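PDB 2X3G: SIRV1 hypothetical protein ORF119 from Sulfolobus islandicus rudivirus 1 variant xx, which probably acts as a replication initiator that nicks single-stranded viral DNA, as HUH-type Rep endonucleases do. Local coordinates for residues N8-Y13 with E93-S98; T20-Y25 with G62-I67; R35-Y40 with S78-H83. One frame throughout, in Å; residues are numbered along the deposited sequence. Where two conformers were deposited one is given.

Contact 1 (N8-Y13 with E93-S98); sequences NFHFSY and ELVPKS
His-10, in the last turn of helix 2-10, reaches across to Val-95, Pro-96 and Lys-97. Its CG lies anti to the backbone N (chi1 -172°), which carries the imidazole out across the loop that follows strand 89-94. There His-10 NE2 donates to Pro-96 O at 2.9 Å. The acceptor lies in the ring plane, but the donor stands above the carbonyl plane of Pro-96 and the bond is bent, 141° at the hydrogen. Ser-98 N reaches the same oxygen from the opposite face, closing an inverse gamma turn centred on Lys-97. His-10 CE1 meets Val-95 O edge-on at 3.3 Å, and Val-95 CG1 packs against His-10 CE1 at 3.7 Å. Lys-97 CD covers one ring face in a CH-pi contact, 4.0 Å from the centroid of the His-10 ring. His-10 ND1 is taken by Thr-16, so both ring nitrogens are engaged and the ring's rotation is fixed.

The arrangement joins the C-terminal end of one helix to the N-terminal start of another: Ser-98 is the N-cap of helix 99-109, its OG held by Asp-101 N. Both helices lie on the same side of the ferredoxin-like sheet, where His-10 and Val-95 touch Ile-102 and His-10 also touches Phe-70 of strand 64-71.

His-10 O accepts from Lys-97 NZ at 2.8 Å, in the carbonyl plane; a positive charge here probably suits the negative end of the helix dipole. Phe-11, the first residue to leave helical geometry, turns its ring edge to the backbone of 97-98, with CE1 3.5 Å from Lys-97 O. Tyr-13 O takes a second bond from Lys-97 NZ, also 2.8 Å.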
loop_
_atom_site.group_PDB
_atom_site.type_symbol
_atom_site.label_atom_id
_atom_site.label_comp_id
_atom_site.label_asym_id
_atom_site.label_seq_id
_atom_site.Cartn_x
_atom_site.Cartn_y
_atom_site.Cartn_z
ATOM N N ASN A 8 7.782 4.545 19.872
ATOM C CA ASN A 8 7.918 5.640 20.820
ATOM C C ASN A 8 6.608 6.000 21.520
ATOM O O ASN A 8 6.562 6.109 22.750
ATOM C CB ASN A 8 8.553 6.868 20.155
ATOM C CG ASN A 8 10.066 6.832 20.206
ATOM O OD1 ASN A 8 10.645 6.305 21.156
ATOM N ND2 ASN A 8 10.722 7.402 19.188
ATOM N N PHE A 9 5.539 6.159 20.749
ATOM C CA PHE A 9 4.243 6.487 21.325
ATOM C C PHE A 9 3.710 5.303 22.121
ATOM O O PHE A 9 3.185 5.465 23.209
ATOM C CB PHE A 9 3.229 6.886 20.248
ATOM C CG PHE A 9 3.604 8.105 19.449
ATOM C CD1 PHE A 9 4.468 9.070 19.938
ATOM C CD2 PHE A 9 3.038 8.305 18.206
ATOM C CE1 PHE A 9 4.775 10.182 19.185
ATOM C CE2 PHE A 9 3.336 9.418 17.464
ATOM C CZ PHE A 9 4.209 10.348 17.939
ATOM N N HIS A 10 3.868 4.090 21.608
ATOM C CA HIS A 10 3.340 2.926 22.315
ATOM C C HIS A 10 3.853 2.874 23.756
ATOM O O HIS A 10 3.115 2.539 24.681
ATOM C CB HIS A 10 3.764 1.649 21.609
ATOM C CG HIS A 10 3.124 0.418 22.159
ATOM N ND1 HIS A 10 1.787 0.341 22.467
ATOM C CD2 HIS A 10 3.648 -0.798 22.447
ATOM C CE1 HIS A 10 1.509 -0.871 22.916
ATOM N NE2 HIS A 10 2.616 -1.587 22.892
ATOM N N PHE A 11 5.117 3.220 23.932
ATOM C CA PHE A 11 5.767 3.064 25.222
ATOM C C PHE A 11 5.892 4.371 25.991
ATOM O O PHE A 11 6.636 4.431 26.977
ATOM C CB PHE A 11 7.124 2.384 25.029
ATOM C CG PHE A 11 7.037 0.934 24.682
ATOM C CD1 PHE A 11 6.548 0.032 25.608
ATOM C CD2 PHE A 11 7.470 0.455 23.441
ATOM C CE1 PHE A 11 6.488 -1.322 25.311
ATOM C CE2 PHE A 11 7.424 -0.890 23.147
ATOM C CZ PHE A 11 6.926 -1.778 24.070
ATOM N N SER A 12 5.169 5.412 25.558
ATOM C CA SER A 12 5.077 6.673 26.303
ATOM C C SER A 12 3.647 7.097 26.618
ATOM O O SER A 12 3.436 8.026 27.389
ATOM C CB SER A 12 5.802 7.803 25.550
ATOM O OG SER A 12 5.430 7.856 24.179
ATOM N N TYR A 13 2.664 6.427 26.014
ATOM C CA TYR A 13 1.253 6.667 26.297
ATOM C C TYR A 13 0.652 5.499 27.047
ATOM O O TYR A 13 0.979 4.357 26.773
ATOM C CB TYR A 13 0.478 6.929 24.984
ATOM C CG TYR A 13 0.776 8.297 24.446
ATOM C CD1 TYR A 13 -0.077 9.370 24.699
ATOM C CD2 TYR A 13 1.940 8.563 23.757
ATOM C CE1 TYR A 13 0.211 10.612 24.235
ATOM C CE2 TYR A 13 2.231 9.806 23.285
ATOM C CZ TYR A 13 1.368 10.847 23.541
ATOM O OH TYR A 13 1.657 12.121 23.107
ATOM N N GLU A 93 -9.091 -3.130 20.457
ATOM C CA GLU A 93 -8.201 -3.919 21.294
ATOM C C GLU A 93 -7.247 -2.946 21.961
ATOM O O GLU A 93 -6.831 -1.960 21.355
ATOM C CB GLU A 93 -7.375 -4.919 20.451
ATOM C CG GLU A 93 -8.118 -6.118 19.888
ATOM C CD GLU A 93 -8.505 -7.148 20.942
ATOM O OE1 GLU A 93 -7.946 -7.125 22.069
ATOM O OE2 GLU A 93 -9.382 -7.990 20.646
ATOM N N LEU A 94 -6.896 -3.226 23.207
ATOM C CA LEU A 94 -5.798 -2.534 23.844
ATOM C C LEU A 94 -4.578 -3.329 23.526
ATOM O O LEU A 94 -4.535 -4.527 23.795
ATOM C CB LEU A 94 -5.973 -2.475 25.368
ATOM C CG LEU A 94 -6.411 -1.165 25.992
ATOM C CD1 LEU A 94 -6.311 -1.328 27.521
ATOM C CD2 LEU A 94 -5.576 0.032 25.525
ATOM N N VAL A 95 -3.575 -2.689 22.940
ATOM C CA VAL A 95 -2.357 -3.397 22.588
ATOM C C VAL A 95 -1.449 -3.461 23.806
ATOM O O VAL A 95 -1.036 -2.420 24.303
ATOM C CB VAL A 95 -1.593 -2.684 21.452
ATOM C CG1 VAL A 95 -0.336 -3.494 21.112
ATOM C CG2 VAL A 95 -2.516 -2.531 20.229
ATOM N N PRO A 96 -1.101 -4.676 24.265
ATOM C CA PRO A 96 -0.224 -4.720 25.452
ATOM C C PRO A 96 1.146 -4.071 25.209
ATOM O O PRO A 96 1.647 -4.026 24.070
ATOM C CB PRO A 96 -0.076 -6.220 25.730
ATOM C CG PRO A 96 -1.248 -6.865 25.003
ATOM C CD PRO A 96 -1.433 -6.029 23.780
ATOM N N LYS A 97 1.761 -3.618 26.294
ATOM C CA LYS A 97 3.068 -2.965 26.228
ATOM C C LYS A 97 4.211 -3.944 26.022
ATOM O O LYS A 97 5.081 -4.120 26.903
ATOM C CB LYS A 97 3.313 -2.153 27.494
ATOM C CG LYS A 97 2.239 -1.064 27.756
ATOM C CD LYS A 97 1.987 -0.189 26.512
ATOM C CE LYS A 97 1.077 1.010 26.897
ATOM N NZ LYS A 97 0.647 1.822 25.725
ATOM N N SER A 98 4.224 -4.591 24.857
ATOM C CA SER A 98 5.297 -5.483 24.483
ATOM C C SER A 98 5.713 -5.097 23.075
ATOM O O SER A 98 4.871 -4.651 22.291
ATOM C CB SER A 98 4.880 -6.959 24.585
ATOM O OG SER A 98 4.612 -7.561 23.333
#

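Contact 2 (T20-Y25 with G62-I67); sequences TITTNY and GLHYHI
Thr-20 and His-66 lie side by side as a non-hydrogen-bonded antiparallel pair, yet their side chains bond: Thr-20 OG1 and His-66 ND1 are 3.2 Å apart, with the hydroxyl in the imidazole plane and either group able to donate. With CG2 of Thr-20 anti to its own N, that methyl packs tightly on His-66 CE1. In the next pair the backbone does the work. Ile-21 N gives to Tyr-65 O at 2.9 Å, and Tyr-65 N returns a nearly straight bond to Ile-21 O at 2.8 Å (175°).

His-64, Tyr-65 and His-66 match the His-hydrophobic-His signature of HUH endonucleases, where two histidines on a central strand hold a catalytic metal. Here both rings are on the sheet face of Thr-20 and Thr-22, the NE2 atoms of His-64 and His-66 3.5 Å apart. Tyr-108 of helix 99-109 meets the His-66 ring, where the nucleophilic tyrosine of such enzymes would be expected, and is probably it. Tyr-65 goes to the other face with Ile-21, its hydroxyl bonded to Thr-30.

Past the strand ends the pairing continues. Thr-23 N donates to Leu-63 O at 3.0 Å. Leu-63 N has two acceptors, Thr-23 OG1 at 3.0 Å and, weakly, Thr-23 O. Thr-23 OG1 in turn donates to Tyr-25 O at 2.7 Å, on a lone pair. Gly-62 CA comes 3.1 Å from Thr-23 O in a CA-H...O contact.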
loop_
_atom_site.group_PDB
_atom_site.type_symbol
_atom_site.label_atom_id
_atom_site.label_comp_id
_atom_site.label_asym_id
_atom_site.label_seq_id
_atom_site.Cartn_x
_atom_site.Cartn_y
_atom_site.Cartn_z
ATOM N N THR A 20 -10.040 -1.704 14.260
ATOM C CA THR A 20 -10.268 -2.116 12.911
ATOM C C THR A 20 -11.726 -1.859 12.569
ATOM O O THR A 20 -12.624 -2.250 13.311
ATOM C CB THR A 20 -9.934 -3.587 12.723
ATOM O OG1 THR A 20 -8.616 -3.806 13.201
ATOM C CG2 THR A 20 -9.991 -3.968 11.247
ATOM N N ILE A 21 -11.947 -1.214 11.430
ATOM C CA ILE A 21 -13.292 -0.843 10.991
ATOM C C ILE A 21 -13.480 -1.400 9.589
ATOM O O ILE A 21 -12.624 -1.200 8.728
ATOM C CB ILE A 21 -13.476 0.704 11.002
ATOM C CG1 ILE A 21 -13.081 1.276 12.362
ATOM C CG2 ILE A 21 -14.919 1.115 10.603
ATOM C CD1 ILE A 21 -11.684 1.853 12.382
ATOM N N THR A 22 -14.566 -2.146 9.390
ATOM C CA THR A 22 -14.949 -2.614 8.076
ATOM C C THR A 22 -16.372 -2.186 7.755
ATOM O O THR A 22 -17.243 -2.163 8.629
ATOM C CB THR A 22 -14.826 -4.147 8.000
ATOM O OG1 THR A 22 -13.484 -4.523 8.374
ATOM C CG2 THR A 22 -15.127 -4.639 6.601
ATOM N N THR A 23 -16.610 -1.828 6.495
ATOM C CA THR A 23 -17.968 -1.638 6.011
ATOM C C THR A 23 -18.187 -2.495 4.791
ATOM O O THR A 23 -17.230 -2.953 4.173
ATOM C CB THR A 23 -18.248 -0.191 5.620
ATOM O OG1 THR A 23 -17.436 0.170 4.496
ATOM C CG2 THR A 23 -17.948 0.732 6.769
ATOM N N ASN A 24 -19.449 -2.700 4.440
ATOM C CA ASN A 24 -19.792 -3.395 3.199
ATOM C C ASN A 24 -20.243 -2.420 2.111
ATOM O O ASN A 24 -20.971 -2.793 1.207
ATOM C CB ASN A 24 -20.846 -4.496 3.439
ATOM C CG ASN A 24 -22.153 -3.964 4.003
ATOM O OD1 ASN A 24 -22.284 -2.781 4.292
ATOM N ND2 ASN A 24 -23.125 -4.849 4.172
ATOM N N TYR A 25 -19.795 -1.171 2.202
ATOM C CA TYR A 25 -20.035 -0.190 1.144
ATOM C C TYR A 25 -18.867 0.776 1.018
ATOM O O TYR A 25 -18.156 1.016 1.985
ATOM C CB TYR A 25 -21.331 0.576 1.398
ATOM C CG TYR A 25 -21.363 1.305 2.725
ATOM C CD1 TYR A 25 -21.948 0.722 3.842
ATOM C CD2 TYR A 25 -20.815 2.575 2.860
ATOM C CE1 TYR A 25 -21.986 1.383 5.059
ATOM C CE2 TYR A 25 -20.845 3.247 4.077
ATOM C CZ TYR A 25 -21.434 2.643 5.174
ATOM O OH TYR A 25 -21.472 3.292 6.386
ATOM N N GLY A 62 -16.286 -3.123 0.218
ATOM C CA GLY A 62 -16.399 -2.140 1.283
ATOM C C GLY A 62 -15.121 -1.428 1.639
ATOM O O GLY A 62 -14.150 -1.459 0.883
ATOM N N LEU A 63 -15.153 -0.763 2.791
ATOM C CA LEU A 63 -13.988 -0.072 3.342
ATOM C C LEU A 63 -13.336 -0.941 4.407
ATOM O O LEU A 63 -14.000 -1.745 5.075
ATOM C CB LEU A 63 -14.395 1.263 3.979
ATOM C CG LEU A 63 -15.176 2.242 3.102
ATOM C CD1 LEU A 63 -15.971 3.246 3.960
ATOM C CD2 LEU A 63 -14.236 2.936 2.139
ATOM N N HIS A 64 -12.030 -0.755 4.563
ATOM C CA HIS A 64 -11.271 -1.416 5.602
ATOM C C HIS A 64 -10.272 -0.400 6.150
ATOM O O HIS A 64 -9.389 0.062 5.413
ATOM C CB HIS A 64 -10.562 -2.632 5.011
ATOM C CG HIS A 64 -10.302 -3.719 5.998
ATOM N ND1 HIS A 64 -11.226 -4.707 6.271
ATOM C CD2 HIS A 64 -9.218 -3.993 6.764
ATOM C CE1 HIS A 64 -10.729 -5.528 7.181
ATOM N NE2 HIS A 64 -9.511 -5.121 7.494
ATOM N N TYR A 65 -10.452 -0.017 7.415
ATOM C CA TYR A 65 -9.572 0.943 8.086
ATOM C C TYR A 65 -8.899 0.284 9.281
ATOM O O TYR A 65 -9.517 -0.501 9.976
ATOM C CB TYR A 65 -10.348 2.142 8.643
ATOM C CG TYR A 65 -11.273 2.902 7.713
ATOM C CD1 TYR A 65 -12.441 3.478 8.214
ATOM C CD2 TYR A 65 -10.981 3.082 6.368
ATOM C CE1 TYR A 65 -13.298 4.197 7.413
ATOM C CE2 TYR A 65 -11.822 3.802 5.553
ATOM C CZ TYR A 65 -12.988 4.360 6.083
ATOM O OH TYR A 65 -13.840 5.080 5.299
ATOM N N HIS A 66 -7.646 0.622 9.528
ATOM C CA HIS A 66 -6.970 0.245 10.772
ATOM C C HIS A 66 -6.452 1.519 11.396
ATOM O O HIS A 66 -5.902 2.363 10.703
ATOM C CB HIS A 66 -5.801 -0.721 10.541
ATOM C CG HIS A 66 -6.187 -2.015 9.912
ATOM N ND1 HIS A 66 -6.942 -2.969 10.561
ATOM C CD2 HIS A 66 -5.915 -2.517 8.688
ATOM C CE1 HIS A 66 -7.119 -4.002 9.760
ATOM N NE2 HIS A 66 -6.513 -3.750 8.615
ATOM N N ILE A 67 -6.625 1.648 12.706
ATOM C CA ILE A 67 -6.271 2.853 13.406
ATOM C C ILE A 67 -5.575 2.500 14.712
ATOM O O ILE A 67 -6.081 1.678 15.464
ATOM C CB ILE A 67 -7.529 3.697 13.698
ATOM C CG1 ILE A 67 -8.273 4.048 12.408
ATOM C CG2 ILE A 67 -7.176 4.993 14.405
ATOM C CD1 ILE A 67 -9.423 5.023 12.633
#

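Contact 3 (R35-Y40 with S78-H83)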
loop_
_atom_site.group_PDB
_atom_site.type_symbol
_atom_site.label_atom_id
_atom_site.label_comp_id
_atom_site.label_asym_id
_atom_site.label_seq_id
_atom_site.Cartn_x
_atom_site.Cartn_y
_atom_site.Cartn_z
ATOM N N ARG A 35 -10.460 12.655 9.446
ATOM C CA ARG A 35 -10.269 13.988 10.018
ATOM C C ARG A 35 -11.156 14.227 11.237
ATOM O O ARG A 35 -10.676 14.629 12.297
ATOM C CB ARG A 35 -10.529 15.069 8.976
ATOM C CG ARG A 35 -10.561 16.466 9.569
ATOM C CD ARG A 35 -10.645 17.525 8.507
ATOM N NE ARG A 35 -11.899 17.499 7.744
ATOM C CZ ARG A 35 -13.085 17.902 8.204
ATOM N NH1 ARG A 35 -13.234 18.347 9.449
ATOM N NH2 ARG A 35 -14.139 17.853 7.409
ATOM N N LYS A 36 -12.449 13.979 11.086
ATOM C CA LYS A 36 -13.380 14.186 12.188
ATOM C C LYS A 36 -13.120 13.235 13.350
ATOM O O LYS A 36 -13.289 13.609 14.515
ATOM C CB LYS A 36 -14.828 14.050 11.720
ATOM C CG LYS A 36 -15.355 15.282 11.005
ATOM C CD LYS A 36 -16.862 15.261 10.908
ATOM C CE LYS A 36 -17.421 16.676 10.829
ATOM N NZ LYS A 36 -18.759 16.721 10.195
ATOM N N PHE A 37 -12.717 12.006 13.037
ATOM C CA PHE A 37 -12.282 11.077 14.071
ATOM C C PHE A 37 -11.052 11.634 14.788
ATOM O O PHE A 37 -10.967 11.594 16.005
ATOM C CB PHE A 37 -11.984 9.687 13.487
ATOM C CG PHE A 37 -11.605 8.676 14.519
ATOM C CD1 PHE A 37 -12.579 7.989 15.232
ATOM C CD2 PHE A 37 -10.277 8.405 14.791
ATOM C CE1 PHE A 37 -12.219 7.068 16.203
ATOM C CE2 PHE A 37 -9.935 7.505 15.764
ATOM C CZ PHE A 37 -10.891 6.840 16.460
ATOM N N ARG A 38 -10.085 12.137 14.036
ATOM C CA ARG A 38 -8.867 12.658 14.651
ATOM C C ARG A 38 -9.179 13.834 15.557
ATOM O O ARG A 38 -8.560 13.983 16.629
ATOM C CB ARG A 38 -7.847 13.090 13.590
ATOM C CG ARG A 38 -6.909 11.973 13.171
ATOM C CD ARG A 38 -5.775 12.493 12.279
ATOM N NE ARG A 38 -4.759 11.438 12.145
ATOM C CZ ARG A 38 -4.800 10.472 11.239
ATOM N NH1 ARG A 38 -5.793 10.411 10.355
ATOM N NH2 ARG A 38 -3.851 9.542 11.236
ATOM N N SER A 39 -10.125 14.655 15.117
ATOM C CA SER A 39 -10.567 15.835 15.875
ATOM C C SER A 39 -11.278 15.456 17.193
ATOM O O SER A 39 -11.036 16.062 18.232
ATOM C CB SER A 39 -11.434 16.722 15.003
ATOM O OG SER A 39 -10.666 17.315 13.946
ATOM N N TYR A 40 -12.138 14.451 17.132
ATOM C CA TYR A 40 -12.711 13.845 18.329
ATOM C C TYR A 40 -11.620 13.348 19.302
ATOM O O TYR A 40 -11.657 13.632 20.487
ATOM C CB TYR A 40 -13.700 12.734 17.930
ATOM C CG TYR A 40 -13.770 11.576 18.872
ATOM C CD1 TYR A 40 -13.278 10.327 18.493
ATOM C CD2 TYR A 40 -14.319 11.712 20.141
ATOM C CE1 TYR A 40 -13.328 9.245 19.347
ATOM C CE2 TYR A 40 -14.353 10.629 21.020
ATOM C CZ TYR A 40 -13.841 9.397 20.609
ATOM O OH TYR A 40 -13.872 8.288 21.438
ATOM N N SER A 78 -18.166 3.825 22.778
ATOM C CA SER A 78 -19.401 4.201 22.065
ATOM C C SER A 78 -19.193 5.410 21.145
ATOM O O SER A 78 -19.858 5.551 20.125
ATOM C CB SER A 78 -20.544 4.479 23.045
ATOM O OG SER A 78 -20.335 5.674 23.779
ATOM N N ARG A 79 -18.274 6.290 21.517
ATOM C CA ARG A 79 -17.953 7.460 20.689
ATOM C C ARG A 79 -17.097 7.112 19.473
ATOM O O ARG A 79 -17.182 7.786 18.441
ATOM C CB ARG A 79 -17.278 8.538 21.538
ATOM C CG ARG A 79 -18.161 9.065 22.669
ATOM C CD ARG A 79 -19.459 9.689 22.162
ATOM N NE ARG A 79 -20.380 9.957 23.270
ATOM C CZ ARG A 79 -20.880 11.150 23.619
ATOM N NH1 ARG A 79 -20.586 12.266 22.946
ATOM N NH2 ARG A 79 -21.705 11.224 24.658
ATOM N N VAL A 80 -16.280 6.067 19.583
ATOM C CA VAL A 80 -15.558 5.560 18.436
ATOM C C VAL A 80 -16.568 5.201 17.349
ATOM O O VAL A 80 -16.386 5.555 16.189
ATOM C CB VAL A 80 -14.671 4.303 18.763
ATOM C CG1 VAL A 80 -14.136 3.688 17.470
ATOM C CG2 VAL A 80 -13.511 4.658 19.692
ATOM N N HIS A 81 -17.642 4.508 17.728
ATOM C CA HIS A 81 -18.672 4.126 16.774
ATOM C C HIS A 81 -19.427 5.322 16.215
ATOM O O HIS A 81 -19.774 5.336 15.038
ATOM C CB HIS A 81 -19.674 3.149 17.396
ATOM C CG HIS A 81 -19.118 1.783 17.631
ATOM N ND1 HIS A 81 -19.655 0.652 17.053
ATOM C CD2 HIS A 81 -18.090 1.364 18.400
ATOM C CE1 HIS A 81 -18.969 -0.404 17.450
ATOM N NE2 HIS A 81 -18.007 0.004 18.263
ATOM N N LYS A 82 -19.709 6.307 17.065
ATOM C CA LYS A 82 -20.417 7.521 16.628
ATOM C C LYS A 82 -19.603 8.299 15.584
ATOM O O LYS A 82 -20.178 8.949 14.690
ATOM C CB LYS A 82 -20.794 8.405 17.828
ATOM C CG LYS A 82 -21.168 9.826 17.466
ATOM C CD LYS A 82 -22.036 10.490 18.520
ATOM C CE LYS A 82 -22.398 11.913 18.089
ATOM N NZ LYS A 82 -23.489 12.477 18.917
ATOM N N HIS A 83 -18.278 8.210 15.683
ATOM C CA HIS A 83 -17.392 8.898 14.744
ATOM C C HIS A 83 -16.875 8.004 13.627
ATOM O O HIS A 83 -15.866 8.317 12.983
ATOM C CB HIS A 83 -16.234 9.535 15.508
ATOM C CG HIS A 83 -16.670 10.645 16.404
ATOM N ND1 HIS A 83 -16.847 10.480 17.760
ATOM C CD2 HIS A 83 -17.000 11.926 16.132
ATOM C CE1 HIS A 83 -17.247 11.623 18.287
ATOM N NE2 HIS A 83 -17.358 12.513 17.320
#
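Tyr-40 lays its ring over the imidazole of His-83 in an offset stack, centroids 4.2 Å apart and planes inclined by only 12°. The pair ties helix 30-44 to the end of helix 77-82, the two helices that pack on one face of the ferredoxin-like sheet and run nearly antiparallel here, at 152°. With the helix axes 10.6 Å apart, long aromatic side chains bridge the gap.

The overlap is displaced toward the root of the tyrosine. Tyr-40 CB sits above the centre of the imidazole, 3.6 Å from the centroid of the His-83 ring, a CH-pi contact, while the ring proper extends past ND1 and CE1. Farther out the phenol runs over the first turn of 78-83: Tyr-40 OH approaches Arg-79 CB at 3.4 Å, and the guanidinium of Arg-79 turns away from the contact. Val-80 CG2 also lies near that hydroxyl.

Phe-37, one turn earlier, works on the side nearer the sheet. Its CG stands anti to the backbone N (chi1 -177°), which brings Phe-37 CE1 to Val-80 CG1 at 4.1 Å, and His-83 CB comes to the ring edge beside CD1. Phe-37 also reaches Ile-67 and Val-69 on strand 64-71, and Val-80 reaches Ile-92 on strand 89-94, so both helices are seated on the sheet as well as on each other.

The imidazole is also held from its own helix. Arg-79 O, which already accepts from His-83 N, is approached from the opposite face of its carbonyl plane by His-83 ND1, which donates to it at 2.8 Å.

All three contacts involve one ferredoxin-like domain. Contact 1 spans the longest separation in sequence, and contacts 2 and 3 are nested inside the loop it closes; their own segments alternate along the chain, 20-25, 35-40, 62-67, 78-83. Contact 2 pairs the two central strands, 15-22 and 64-71, and holds the two histidines. Contact 3 joins helices on one face; its centre is about 14 Å from that of contact 2, and they touch where Ile-67 CG2 meets Phe-37 CE2 at 4.0 Å. Contact 1 lies about 23 Å from contact 2 and 20 Å from contact 3, centre to centre (nearest atoms about 6 and 9 Å), at the start of the helix bearing Tyr-108.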